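Local atomic coordinates of phosphoribosylaminoimidazole carboxylase, ATPase subunit (Thermus thermophilus, PDB entry 3AW8), a protein that probably catalyses the ATP-dependent carboxylation of 5-aminoimidazole ribonucleotide with bicarbonate to N5-carboxyaminoimidazole ribonucleotide in purine biosynthesis. Residues Ala194-Val199 and His268-Gly273; Gly206-Ser211 and Val263-His268; Gly307-Phe312 and Leu323-Lys328. One frame throughout, in Å; residues are numbered along the deposited sequence.

Contact 1: residues Ala194-Val199 and His268-Gly273; sequences AFYPLV and HWTIEG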
ATOM      1  N   ALA A 194      13.983  -8.744  13.746  1.00 48.54           N
ATOM      2  CA  ALA A 194      13.074  -9.554  12.942  1.00 47.82           C
ATOM      3  C   ALA A 194      13.792  -9.964  11.667  1.00 46.64           C
ATOM      4  O   ALA A 194      14.711  -9.275  11.233  1.00 47.18           O
ATOM      5  CB  ALA A 194      11.829  -8.754  12.609  1.00 47.94           C
ATOM      6  N   PHE A 195      13.373 -11.072  11.064  1.00 45.25           N
ATOM      7  CA  PHE A 195      14.020 -11.559   9.846  1.00 46.56           C
ATOM      8  C   PHE A 195      13.001 -12.045   8.823  1.00 47.82           C
ATOM      9  O   PHE A 195      11.996 -12.666   9.184  1.00 48.97           O
ATOM     10  CB  PHE A 195      14.981 -12.702  10.197  1.00 46.65           C
ATOM     11  CG  PHE A 195      15.963 -12.349  11.281  1.00 48.01           C
ATOM     12  CD1 PHE A 195      17.231 -11.872  10.966  1.00 48.16           C
ATOM     13  CD2 PHE A 195      15.589 -12.416  12.622  1.00 46.06           C
ATOM     14  CE1 PHE A 195      18.108 -11.462  11.971  1.00 48.22           C
ATOM     15  CE2 PHE A 195      16.458 -12.005  13.627  1.00 47.00           C
ATOM     16  CZ  PHE A 195      17.720 -11.526  13.302  1.00 46.72           C
ATOM     17  N   TYR A 196      13.261 -11.757   7.550  1.00 46.73           N
ATOM     18  CA  TYR A 196      12.376 -12.173   6.463  1.00 47.08           C
ATOM     19  C   TYR A 196      12.878 -13.494   5.926  1.00 46.97           C
ATOM     20  O   TYR A 196      14.031 -13.854   6.130  1.00 47.86           O
ATOM     21  CB  TYR A 196      12.394 -11.150   5.310  1.00 45.08           C
ATOM     22  CG  TYR A 196      11.605  -9.899   5.575  1.00 45.06           C
ATOM     23  CD1 TYR A 196      10.240  -9.833   5.285  1.00 44.97           C
ATOM     24  CD2 TYR A 196      12.205  -8.795   6.186  1.00 43.80           C
ATOM     25  CE1 TYR A 196       9.486  -8.692   5.608  1.00 42.56           C
ATOM     26  CE2 TYR A 196      11.468  -7.660   6.514  1.00 41.81           C
ATOM     27  CZ  TYR A 196      10.112  -7.617   6.230  1.00 42.03           C
ATOM     28  OH  TYR A 196       9.383  -6.530   6.634  1.00 38.69           O
ATOM     29  N   PRO A 197      12.016 -14.242   5.231  1.00 47.75           N
ATOM     30  CA  PRO A 197      12.490 -15.515   4.691  1.00 48.60           C
ATOM     31  C   PRO A 197      13.656 -15.208   3.753  1.00 49.26           C
ATOM     32  O   PRO A 197      13.749 -14.101   3.228  1.00 50.94           O
ATOM     33  CB  PRO A 197      11.274 -16.034   3.926  1.00 47.60           C
ATOM     34  CG  PRO A 197      10.128 -15.475   4.709  1.00 48.49           C
ATOM     35  CD  PRO A 197      10.573 -14.069   4.998  1.00 47.80           C
ATOM     36  N   LEU A 198      14.554 -16.165   3.557  1.00 50.00           N
ATOM     37  CA  LEU A 198      15.661 -15.947   2.642  1.00 50.87           C
ATOM     38  C   LEU A 198      14.992 -15.724   1.302  1.00 50.26           C
ATOM     39  O   LEU A 198      13.839 -16.099   1.120  1.00 50.63           O
ATOM     40  CB  LEU A 198      16.574 -17.179   2.570  1.00 54.14           C
ATOM     41  CG  LEU A 198      17.665 -17.335   3.637  1.00 57.20           C
ATOM     42  CD1 LEU A 198      18.342 -18.681   3.470  1.00 58.24           C
ATOM     43  CD2 LEU A 198      18.692 -16.212   3.510  1.00 56.80           C
ATOM     44  N   VAL A 199      15.704 -15.114   0.365  1.00 49.29           N
ATOM     45  CA  VAL A 199      15.142 -14.849  -0.947  1.00 48.36           C
ATOM     46  C   VAL A 199      16.172 -15.240  -1.995  1.00 49.44           C
ATOM     47  O   VAL A 199      17.367 -14.996  -1.814  1.00 48.95           O
ATOM     48  CB  VAL A 199      14.790 -13.337  -1.103  1.00 48.46           C
ATOM     49  CG1 VAL A 199      14.253 -13.052  -2.502  1.00 47.23           C
ATOM     50  CG2 VAL A 199      13.768 -12.932  -0.055  1.00 46.88           C
ATOM     51  N   HIS A 268      11.235  -6.067  -2.519  1.00 36.54           N
ATOM     52  CA  HIS A 268      10.020  -5.384  -2.919  1.00 37.36           C
ATOM     53  C   HIS A 268       8.814  -6.290  -2.871  1.00 38.00           C
ATOM     54  O   HIS A 268       7.686  -5.810  -2.811  1.00 40.42           O
ATOM     55  CB  HIS A 268      10.166  -4.793  -4.314  1.00 39.47           C
ATOM     56  CG  HIS A 268      11.230  -3.751  -4.406  1.00 40.33           C
ATOM     57  ND1 HIS A 268      11.724  -3.097  -3.296  1.00 39.65           N
ATOM     58  CD2 HIS A 268      11.889  -3.238  -5.472  1.00 40.24           C
ATOM     59  CE1 HIS A 268      12.644  -2.228  -3.676  1.00 39.92           C
ATOM     60  NE2 HIS A 268      12.763  -2.294  -4.990  1.00 40.89           N
ATOM     61  N   TRP A 269       9.041  -7.600  -2.892  1.00 37.64           N
ATOM     62  CA  TRP A 269       7.927  -8.552  -2.848  1.00 37.72           C
ATOM     63  C   TRP A 269       7.193  -8.507  -1.500  1.00 38.87           C
ATOM     64  O   TRP A 269       6.068  -9.000  -1.386  1.00 37.84           O
ATOM     65  CB  TRP A 269       8.423  -9.978  -3.086  1.00 36.08           C
ATOM     66  CG  TRP A 269       9.381 -10.443  -2.034  1.00 36.91           C
ATOM     67  CD1 TRP A 269      10.732 -10.238  -2.008  1.00 36.41           C
ATOM     68  CD2 TRP A 269       9.055 -11.122  -0.817  1.00 36.37           C
ATOM     69  NE1 TRP A 269      11.266 -10.744  -0.849  1.00 36.93           N
ATOM     70  CE2 TRP A 269      10.259 -11.294  -0.099  1.00 37.06           C
ATOM     71  CE3 TRP A 269       7.864 -11.598  -0.260  1.00 38.39           C
ATOM     72  CZ2 TRP A 269      10.307 -11.927   1.150  1.00 36.67           C
ATOM     73  CZ3 TRP A 269       7.910 -12.227   0.990  1.00 39.06           C
ATOM     74  CH2 TRP A 269       9.126 -12.385   1.677  1.00 37.59           C
ATOM     75  N   THR A 270       7.822  -7.917  -0.483  1.00 37.53           N
ATOM     76  CA  THR A 270       7.203  -7.860   0.834  1.00 38.77           C
ATOM     77  C   THR A 270       6.031  -6.892   0.929  1.00 40.47           C
ATOM     78  O   THR A 270       5.292  -6.903   1.923  1.00 39.72           O
ATOM     79  CB  THR A 270       8.228  -7.515   1.950  1.00 39.69           C
ATOM     80  OG1 THR A 270       8.695  -6.173   1.787  1.00 39.57           O
ATOM     81  CG2 THR A 270       9.412  -8.478   1.914  1.00 38.43           C
ATOM     82  N   ILE A 271       5.844  -6.060  -0.096  1.00 40.63           N
ATOM     83  CA  ILE A 271       4.728  -5.120  -0.076  1.00 40.47           C
ATOM     84  C   ILE A 271       3.399  -5.876  -0.031  1.00 39.85           C
ATOM     85  O   ILE A 271       2.493  -5.493   0.690  1.00 41.97           O
ATOM     86  CB  ILE A 271       4.759  -4.173  -1.292  1.00 40.81           C
ATOM     87  CG1 ILE A 271       6.060  -3.366  -1.286  1.00 37.51           C
ATOM     88  CG2 ILE A 271       3.586  -3.203  -1.225  1.00 37.63           C
ATOM     89  CD1 ILE A 271       6.179  -2.401  -2.440  1.00 33.85           C
ATOM     90  N   GLU A 272       3.279  -6.952  -0.800  1.00 41.74           N
ATOM     91  CA  GLU A 272       2.059  -7.754  -0.774  1.00 43.71           C
ATOM     92  C   GLU A 272       2.325  -9.209  -0.373  1.00 43.77           C
ATOM     93  O   GLU A 272       1.418  -9.893   0.091  1.00 45.22           O
ATOM     94  CB  GLU A 272       1.336  -7.707  -2.119  1.00 42.29           C
ATOM     95  CG  GLU A 272       2.256  -7.599  -3.292  1.00 49.37           C
ATOM     96  CD  GLU A 272       2.452  -6.165  -3.722  1.00 51.63           C
ATOM     97  OE1 GLU A 272       3.609  -5.775  -3.979  1.00 54.64           O
ATOM     98  OE2 GLU A 272       1.443  -5.433  -3.809  1.00 50.55           O
ATOM     99  N   GLY A 273       3.569  -9.666  -0.517  1.00 43.56           N
ATOM    100  CA  GLY A 273       3.911 -11.038  -0.164  1.00 44.36           C
ATOM    101  C   GLY A 273       4.351 -11.339   1.272  1.00 46.23           C
ATOM    102  O   GLY A 273       4.692 -12.481   1.587  1.00 46.12           O
TER

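Contact 2: residues Gly206-Ser211 and Val263-His268; sequences GILRLS and VHNSGH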
ATOM      1  N   GLY A 206      24.425  -7.903 -14.828  1.00 47.05           N
ATOM      2  CA  GLY A 206      24.799  -7.125 -13.668  1.00 48.42           C
ATOM      3  C   GLY A 206      23.620  -6.419 -13.024  1.00 51.25           C
ATOM      4  O   GLY A 206      23.815  -5.481 -12.239  1.00 52.96           O
ATOM      5  N   ILE A 207      22.398  -6.854 -13.347  1.00 49.25           N
ATOM      6  CA  ILE A 207      21.198  -6.240 -12.777  1.00 47.03           C
ATOM      7  C   ILE A 207      20.258  -7.301 -12.227  1.00 47.08           C
ATOM      8  O   ILE A 207      20.015  -8.307 -12.890  1.00 50.28           O
ATOM      9  CB  ILE A 207      20.406  -5.449 -13.834  1.00 46.61           C
ATOM     10  CG1 ILE A 207      21.343  -4.551 -14.644  1.00 45.56           C
ATOM     11  CG2 ILE A 207      19.335  -4.621 -13.154  1.00 44.48           C
ATOM     12  CD1 ILE A 207      20.640  -3.775 -15.751  1.00 46.43           C
ATOM     13  N   LEU A 208      19.732  -7.087 -11.023  1.00 45.00           N
ATOM     14  CA  LEU A 208      18.788  -8.035 -10.437  1.00 42.97           C
ATOM     15  C   LEU A 208      17.595  -8.121 -11.393  1.00 43.57           C
ATOM     16  O   LEU A 208      17.008  -7.099 -11.764  1.00 41.93           O
ATOM     17  CB  LEU A 208      18.295  -7.553  -9.066  1.00 40.80           C
ATOM     18  CG  LEU A 208      17.167  -8.398  -8.459  1.00 37.91           C
ATOM     19  CD1 LEU A 208      17.721  -9.756  -8.100  1.00 37.93           C
ATOM     20  CD2 LEU A 208      16.586  -7.731  -7.225  1.00 36.00           C
ATOM     21  N   ARG A 209      17.240  -9.341 -11.791  1.00 43.67           N
ATOM     22  CA  ARG A 209      16.129  -9.543 -12.713  1.00 41.54           C
ATOM     23  C   ARG A 209      14.938 -10.211 -12.063  1.00 40.41           C
ATOM     24  O   ARG A 209      13.803  -9.870 -12.367  1.00 39.47           O
ATOM     25  CB  ARG A 209      16.574 -10.391 -13.899  1.00 39.96           C
ATOM     26  CG  ARG A 209      17.737  -9.815 -14.658  1.00 41.67           C
ATOM     27  CD  ARG A 209      17.368  -8.539 -15.394  1.00 41.17           C
ATOM     28  NE  ARG A 209      18.541  -7.983 -16.063  1.00 43.90           N
ATOM     29  CZ  ARG A 209      18.492  -7.079 -17.035  1.00 46.24           C
ATOM     30  NH1 ARG A 209      17.323  -6.618 -17.465  1.00 47.49           N
ATOM     31  NH2 ARG A 209      19.615  -6.641 -17.584  1.00 44.08           N
ATOM     32  N   LEU A 210      15.194 -11.146 -11.157  1.00 39.67           N
ATOM     33  CA  LEU A 210      14.104 -11.863 -10.522  1.00 41.69           C
ATOM     34  C   LEU A 210      14.413 -12.285  -9.097  1.00 43.38           C
ATOM     35  O   LEU A 210      15.539 -12.676  -8.787  1.00 45.49           O
ATOM     36  CB  LEU A 210      13.780 -13.115 -11.344  1.00 43.78           C
ATOM     37  CG  LEU A 210      12.631 -13.991 -10.844  1.00 46.18           C
ATOM     38  CD1 LEU A 210      11.325 -13.486 -11.449  1.00 45.44           C
ATOM     39  CD2 LEU A 210      12.871 -15.443 -11.235  1.00 46.94           C
ATOM     40  N   SER A 211      13.401 -12.225  -8.237  1.00 43.49           N
ATOM     41  CA  SER A 211      13.549 -12.629  -6.842  1.00 45.41           C
ATOM     42  C   SER A 211      12.454 -13.625  -6.458  1.00 46.34           C
ATOM     43  O   SER A 211      11.262 -13.367  -6.663  1.00 47.11           O
ATOM     44  CB  SER A 211      13.491 -11.409  -5.908  1.00 45.37           C
ATOM     45  OG  SER A 211      14.729 -10.717  -5.869  1.00 47.50           O
ATOM     46  N   VAL A 263      16.538  -0.593   2.783  1.00 32.30           N
ATOM     47  CA  VAL A 263      15.581  -1.465   2.152  1.00 31.03           C
ATOM     48  C   VAL A 263      16.279  -1.841   0.858  1.00 33.61           C
ATOM     49  O   VAL A 263      17.066  -1.059   0.318  1.00 30.95           O
ATOM     50  CB  VAL A 263      14.270  -0.743   1.871  1.00 31.67           C
ATOM     51  CG1 VAL A 263      13.490  -0.605   3.170  1.00 29.93           C
ATOM     52  CG2 VAL A 263      14.548   0.629   1.240  1.00 29.43           C
ATOM     53  N   HIS A 264      15.992  -3.037   0.364  1.00 36.27           N
ATOM     54  CA  HIS A 264      16.671  -3.545  -0.816  1.00 36.65           C
ATOM     55  C   HIS A 264      15.712  -4.026  -1.892  1.00 36.49           C
ATOM     56  O   HIS A 264      14.583  -4.417  -1.598  1.00 35.24           O
ATOM     57  CB  HIS A 264      17.595  -4.680  -0.367  1.00 37.82           C
ATOM     58  CG  HIS A 264      18.622  -5.072  -1.374  1.00 39.60           C
ATOM     59  ND1 HIS A 264      18.479  -6.169  -2.195  1.00 39.03           N
ATOM     60  CD2 HIS A 264      19.823  -4.525  -1.681  1.00 40.50           C
ATOM     61  CE1 HIS A 264      19.548  -6.282  -2.962  1.00 41.04           C
ATOM     62  NE2 HIS A 264      20.378  -5.299  -2.670  1.00 40.95           N
ATOM     63  N   ASN A 265      16.189  -3.988  -3.135  1.00 35.93           N
ATOM     64  CA  ASN A 265      15.434  -4.398  -4.311  1.00 35.84           C
ATOM     65  C   ASN A 265      14.928  -5.833  -4.196  1.00 37.57           C
ATOM     66  O   ASN A 265      13.815  -6.146  -4.627  1.00 37.77           O
ATOM     67  CB  ASN A 265      16.325  -4.258  -5.544  1.00 33.68           C
ATOM     68  CG  ASN A 265      15.548  -4.298  -6.852  1.00 34.87           C
ATOM     69  OD1 ASN A 265      16.100  -3.971  -7.904  1.00 33.58           O
ATOM     70  ND2 ASN A 265      14.271  -4.696  -6.799  1.00 30.99           N
ATOM     71  N   SER A 266      15.741  -6.701  -3.610  1.00 38.57           N
ATOM     72  CA  SER A 266      15.367  -8.100  -3.450  1.00 39.06           C
ATOM     73  C   SER A 266      14.258  -8.278  -2.416  1.00 37.78           C
ATOM     74  O   SER A 266      13.919  -9.400  -2.061  1.00 39.91           O
ATOM     75  CB  SER A 266      16.582  -8.923  -3.028  1.00 38.29           C
ATOM     76  OG  SER A 266      16.921  -8.653  -1.682  1.00 41.20           O
ATOM     77  N   GLY A 267      13.693  -7.178  -1.931  1.00 36.43           N
ATOM     78  CA  GLY A 267      12.639  -7.279  -0.937  1.00 35.06           C
ATOM     79  C   GLY A 267      11.331  -6.595  -1.301  1.00 37.11           C
ATOM     80  O   GLY A 267      10.405  -6.549  -0.487  1.00 36.06           O
ATOM     81  N   HIS A 268      11.235  -6.067  -2.519  1.00 36.54           N
ATOM     82  CA  HIS A 268      10.020  -5.384  -2.919  1.00 37.36           C
ATOM     83  C   HIS A 268       8.814  -6.290  -2.871  1.00 38.00           C
ATOM     84  O   HIS A 268       7.686  -5.810  -2.811  1.00 40.42           O
ATOM     85  CB  HIS A 268      10.166  -4.793  -4.314  1.00 39.47           C
ATOM     86  CG  HIS A 268      11.230  -3.751  -4.406  1.00 40.33           C
ATOM     87  ND1 HIS A 268      11.724  -3.097  -3.296  1.00 39.65           N
ATOM     88  CD2 HIS A 268      11.889  -3.238  -5.472  1.00 40.24           C
ATOM     89  CE1 HIS A 268      12.644  -2.228  -3.676  1.00 39.92           C
ATOM     90  NE2 HIS A 268      12.763  -2.294  -4.990  1.00 40.89           N
TER

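Contact 3: residues Gly307-Phe312 and Leu323-Lys328; sequences GEKPPF and LHWYGK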
ATOM      1  N   GLY A 307      14.655  -0.636 -18.041  1.00 46.63           N
ATOM      2  CA  GLY A 307      14.635   0.112 -19.286  1.00 48.76           C
ATOM      3  C   GLY A 307      13.500  -0.044 -20.287  1.00 50.77           C
ATOM      4  O   GLY A 307      13.678   0.273 -21.462  1.00 52.42           O
ATOM      5  N   GLU A 308      12.336  -0.504 -19.848  1.00 51.17           N
ATOM      6  CA  GLU A 308      11.214  -0.682 -20.758  1.00 51.90           C
ATOM      7  C   GLU A 308       9.916  -0.582 -19.964  1.00 51.92           C
ATOM      8  O   GLU A 308       9.891  -0.852 -18.764  1.00 50.79           O
ATOM      9  CB  GLU A 308      11.301  -2.057 -21.422  1.00 55.49           C
ATOM     10  CG  GLU A 308      10.795  -3.186 -20.525  1.00 63.93           C
ATOM     11  CD  GLU A 308      11.281  -4.572 -20.935  1.00 68.49           C
ATOM     12  OE1 GLU A 308      11.126  -4.956 -22.120  1.00 71.78           O
ATOM     13  OE2 GLU A 308      11.812  -5.284 -20.053  1.00 69.21           O
ATOM     14  N   LYS A 309       8.836  -0.200 -20.635  1.00 51.49           N
ATOM     15  CA  LYS A 309       7.538  -0.091 -19.980  1.00 50.14           C
ATOM     16  C   LYS A 309       6.576  -1.134 -20.561  1.00 50.20           C
ATOM     17  O   LYS A 309       6.037  -0.963 -21.648  1.00 49.24           O
ATOM     18  CB  LYS A 309       6.984   1.317 -20.175  1.00 48.53           C
ATOM     19  CG  LYS A 309       5.683   1.588 -19.442  1.00 50.85           C
ATOM     20  CD  LYS A 309       5.314   3.055 -19.550  1.00 49.93           C
ATOM     21  CE  LYS A 309       4.048   3.370 -18.796  1.00 51.55           C
ATOM     22  NZ  LYS A 309       3.799   4.842 -18.790  1.00 55.00           N
ATOM     23  N   PRO A 310       6.350  -2.234 -19.837  1.00 51.31           N
ATOM     24  CA  PRO A 310       5.444  -3.266 -20.343  1.00 52.87           C
ATOM     25  C   PRO A 310       4.049  -2.700 -20.505  1.00 54.15           C
ATOM     26  O   PRO A 310       3.744  -1.645 -19.958  1.00 57.26           O
ATOM     27  CB  PRO A 310       5.491  -4.320 -19.248  1.00 53.26           C
ATOM     28  CG  PRO A 310       5.588  -3.467 -18.006  1.00 54.33           C
ATOM     29  CD  PRO A 310       6.650  -2.453 -18.410  1.00 52.98           C
ATOM     30  N   PRO A 311       3.188  -3.378 -21.283  1.00 55.30           N
ATOM     31  CA  PRO A 311       1.803  -2.916 -21.492  1.00 53.85           C
ATOM     32  C   PRO A 311       0.964  -3.208 -20.233  1.00 52.67           C
ATOM     33  O   PRO A 311       0.642  -4.362 -19.946  1.00 50.89           O
ATOM     34  CB  PRO A 311       1.354  -3.724 -22.710  1.00 52.62           C
ATOM     35  CG  PRO A 311       2.164  -4.994 -22.590  1.00 52.67           C
ATOM     36  CD  PRO A 311       3.525  -4.476 -22.210  1.00 53.41           C
ATOM     37  N   PHE A 312       0.614  -2.160 -19.489  1.00 52.57           N
ATOM     38  CA  PHE A 312      -0.138  -2.314 -18.238  1.00 51.89           C
ATOM     39  C   PHE A 312      -1.348  -3.219 -18.288  1.00 50.47           C
ATOM     40  O   PHE A 312      -1.548  -4.039 -17.395  1.00 50.07           O
ATOM     41  CB  PHE A 312      -0.566  -0.950 -17.680  1.00 51.90           C
ATOM     42  CG  PHE A 312       0.561  -0.148 -17.097  1.00 51.62           C
ATOM     43  CD1 PHE A 312       0.300   1.033 -16.411  1.00 51.86           C
ATOM     44  CD2 PHE A 312       1.885  -0.556 -17.252  1.00 50.60           C
ATOM     45  CE1 PHE A 312       1.344   1.798 -15.889  1.00 51.91           C
ATOM     46  CE2 PHE A 312       2.931   0.196 -16.737  1.00 50.68           C
ATOM     47  CZ  PHE A 312       2.662   1.376 -16.054  1.00 51.27           C
ATOM     48  N   LEU A 323       1.413  -4.637 -10.083  1.00 31.85           N
ATOM     49  CA  LEU A 323       2.283  -3.731 -10.808  1.00 31.81           C
ATOM     50  C   LEU A 323       2.752  -2.549  -9.944  1.00 33.47           C
ATOM     51  O   LEU A 323       2.008  -2.040  -9.093  1.00 32.40           O
ATOM     52  CB  LEU A 323       1.554  -3.207 -12.047  1.00 28.77           C
ATOM     53  CG  LEU A 323       2.378  -2.252 -12.908  1.00 33.04           C
ATOM     54  CD1 LEU A 323       3.599  -2.994 -13.418  1.00 31.44           C
ATOM     55  CD2 LEU A 323       1.539  -1.701 -14.064  1.00 31.19           C
ATOM     56  N   HIS A 324       3.990  -2.121 -10.168  1.00 32.45           N
ATOM     57  CA  HIS A 324       4.558  -0.986  -9.445  1.00 33.29           C
ATOM     58  C   HIS A 324       5.385  -0.183 -10.431  1.00 33.40           C
ATOM     59  O   HIS A 324       6.480  -0.597 -10.805  1.00 35.40           O
ATOM     60  CB  HIS A 324       5.441  -1.461  -8.289  1.00 32.19           C
ATOM     61  CG  HIS A 324       4.670  -1.932  -7.096  1.00 36.03           C
ATOM     62  ND1 HIS A 324       4.314  -1.093  -6.059  1.00 36.68           N
ATOM     63  CD2 HIS A 324       4.144  -3.144  -6.795  1.00 35.92           C
ATOM     64  CE1 HIS A 324       3.602  -1.768  -5.173  1.00 37.87           C
ATOM     65  NE2 HIS A 324       3.483  -3.015  -5.598  1.00 38.34           N
ATOM     66  N   TRP A 325       4.846   0.945 -10.879  1.00 31.69           N
ATOM     67  CA  TRP A 325       5.553   1.801 -11.816  1.00 32.25           C
ATOM     68  C   TRP A 325       6.136   2.935 -10.978  1.00 33.77           C
ATOM     69  O   TRP A 325       5.409   3.613 -10.257  1.00 36.88           O
ATOM     70  CB  TRP A 325       4.587   2.342 -12.876  1.00 32.98           C
ATOM     71  CG  TRP A 325       5.301   3.015 -13.998  1.00 34.37           C
ATOM     72  CD1 TRP A 325       5.269   4.346 -14.323  1.00 33.70           C
ATOM     73  CD2 TRP A 325       6.243   2.406 -14.889  1.00 33.90           C
ATOM     74  NE1 TRP A 325       6.141   4.599 -15.356  1.00 33.67           N
ATOM     75  CE2 TRP A 325       6.752   3.426 -15.721  1.00 32.66           C
ATOM     76  CE3 TRP A 325       6.714   1.094 -15.056  1.00 35.45           C
ATOM     77  CZ2 TRP A 325       7.708   3.177 -16.705  1.00 32.22           C
ATOM     78  CZ3 TRP A 325       7.670   0.847 -16.035  1.00 34.53           C
ATOM     79  CH2 TRP A 325       8.157   1.887 -16.845  1.00 34.11           C
ATOM     80  N   TYR A 326       7.441   3.155 -11.064  1.00 33.31           N
ATOM     81  CA  TYR A 326       8.060   4.188 -10.239  1.00 34.88           C
ATOM     82  C   TYR A 326       7.859   5.637 -10.650  1.00 35.88           C
ATOM     83  O   TYR A 326       8.175   6.540  -9.876  1.00 37.10           O
ATOM     84  CB  TYR A 326       9.557   3.904 -10.084  1.00 31.81           C
ATOM     85  CG  TYR A 326       9.850   2.509  -9.585  1.00 30.30           C
ATOM     86  CD1 TYR A 326       8.954   1.844  -8.738  1.00 29.41           C
ATOM     87  CD2 TYR A 326      11.026   1.854  -9.943  1.00 27.29           C
ATOM     88  CE1 TYR A 326       9.224   0.570  -8.269  1.00 26.09           C
ATOM     89  CE2 TYR A 326      11.305   0.583  -9.477  1.00 25.22           C
ATOM     90  CZ  TYR A 326      10.400  -0.053  -8.639  1.00 27.04           C
ATOM     91  OH  TYR A 326      10.686  -1.308  -8.153  1.00 27.87           O
ATOM     92  N   GLY A 327       7.336   5.865 -11.852  1.00 36.05           N
ATOM     93  CA  GLY A 327       7.126   7.229 -12.307  1.00 35.69           C
ATOM     94  C   GLY A 327       8.371   7.861 -12.906  1.00 36.94           C
ATOM     95  O   GLY A 327       8.385   9.047 -13.208  1.00 36.61           O
ATOM     96  N   LYS A 328       9.422   7.068 -13.075  1.00 39.03           N
ATOM     97  CA  LYS A 328      10.674   7.552 -13.650  1.00 40.45           C
ATOM     98  C   LYS A 328      10.590   7.448 -15.169  1.00 43.24           C
ATOM     99  O   LYS A 328       9.840   6.628 -15.695  1.00 46.36           O
ATOM    100  CB  LYS A 328      11.845   6.710 -13.127  1.00 37.13           C
ATOM    101  CG  LYS A 328      11.943   6.702 -11.594  1.00 38.46           C
ATOM    102  CD  LYS A 328      12.837   5.589 -11.028  1.00 35.93           C
ATOM    103  CE  LYS A 328      14.311   5.789 -11.346  1.00 34.58           C
ATOM    104  NZ  LYS A 328      15.160   4.680 -10.817  1.00 34.68           N
TER

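Contact 1: residues Ala194-Val199 and His268-Gly273
Y196, P197 and V199 make a buried apolar contact with W269 and T270, joining strand 193-204 of the large antiparallel sheet to the short helical turn at 270-273 within the ATP-grasp domain. No hydrogen bond crosses between the segments, which meet through side chains alone. The indole of W269 is the main surface. Its chi1 of 62° sets CG between the backbone N and the carbonyl carbon, and the ring then reaches across to the strand. P197 meets the rim of this indole near its plane, with CD 4.0 Å from W269 CH2. V199 passes alongside, its CG2 3.8 Å from W269 CZ2. T270 fills the angle between the two aromatic residues: its CG2 sits over the centre of the W269 ring, 3.5 Å above the plane, and also packs against the Y196 ring. The polar ends turn to other partners. Y196 OH is hydrogen-bonded to the carbonyl O of T276, and T270 OG1 to G267 O and Q278 N, which tethers the turn to the start of helix 278-287. At the tyrosine, T270 CG2 lies 3.7 Å from both CD1 and CE1 of Y196, approaching the ring obliquely.

Contact 2: residues Gly206-Ser211 and Val263-His268
L208 and S211, on strand 207-213, pack against N265 and S266 of the 3-10 turn that follows strand 253-260. The close part is the meeting of L208 with N265. L208 CG is anti to the backbone N (chi1 173°), directing the branch to the turn, where CD2 stands squarely over the flat face of the N265 amide, 3.6 Å from CG. The methyl is almost equally far from the other amide atoms, at 3.8 Å from N265 ND2 and 3.9 Å from N265 OD1, so it covers the group from above and leaves its polar rim to other partners. N265 OD1 is hydrogen-bonded to K335 NZ and N304 ND2, an arrangement that would help to fix the rotation of the amide.

The backbones come nearest at the serines, S211 CA lying 5.9 Å from S266 CA, yet these two residues only touch and bury less area. S211 OG approaches S266 at 3.6 Å from CA without bonding to it, and the two hydroxyls are engaged elsewhere: S211 OG with N201 ND2, S266 OG with S182 OG. Inside the turn, S266 OG also pairs with H264 ND1 at 3.0 Å, and the same nitrogen accepts the backbone N-H of S266, which comes from well out of the imidazole plane (37°). Toward the solvent the segments part: G206 is exposed, and the side chain of I207 leads away from the turn. On the strand, R209 and L210 both face R202 in a classic beta bulge.

The site lies beside the nucleotide pocket of an ATP-grasp enzyme. L208, whose side chain is about 8 Å from the bound AMP, packs on H203, which lines the AMP pocket and is predicted to bind ATP, and the 3-10 turn follows the strand that carries the AMP-pocket residue E258.

Contact 3: residues Gly307-Phe312 and Leu323-Lys328
K309 lays its aliphatic chain over one face of the W325 indole, in a CH-pi contact that joins the loop after strand 299-306 to strand 321-325, the outermost strand at one end of the large antiparallel sheet within this chain, in the PurK C-terminal region. The lysine is extended throughout, with CG anti to the backbone N (chi1 -175°), and crosses the indole at about a right angle. Its CG lies 3.9 Å from the centroid of the six-membered ring. E308 O approaches the edge of the indole near its plane, 3.8 Å from W325 CH2, while P310 CD packs more distantly against CZ3.

F312, the first residue of helix 312-316, adds a second aromatic group. It turns its edge to the same face of the indole that K309 covers, in an offset edge-to-face pair with the five-membered ring of W325, the planes inclined at 64° and F312 CZ 3.7 Å from W325 CG. L21 of the second subunit packs on F312, L323 and W325, and the backbone of W325 is hydrogen-bonded to that subunit, placing this cluster at the dimer interface. L323 closes the group from the sheet side: its CD2 methyl sits over the middle of one face, 3.4 Å from the centroid of the F312 ring and 12° off the normal.

In the fold
From the N terminus, contact 1 opens on strand 193-204 and contact 2 on the next strand, 207-213, its neighbour in the sheet. After helix 220-237 and strands 241-250 and 253-260, the chain returns through 263-268, closing contact 2, and runs directly into 268-273, closing contact 1. Contact 2 is therefore nested inside contact 1; they share H268 and touch where V199 packs on S211 and S266. Contact 3 follows in series, closing a short loop through helix 312-316. It lies farther along the same sheet, and is joined to the ATP-grasp part by a probable E272-H324 hydrogen bond and by packing of H268 on Y326.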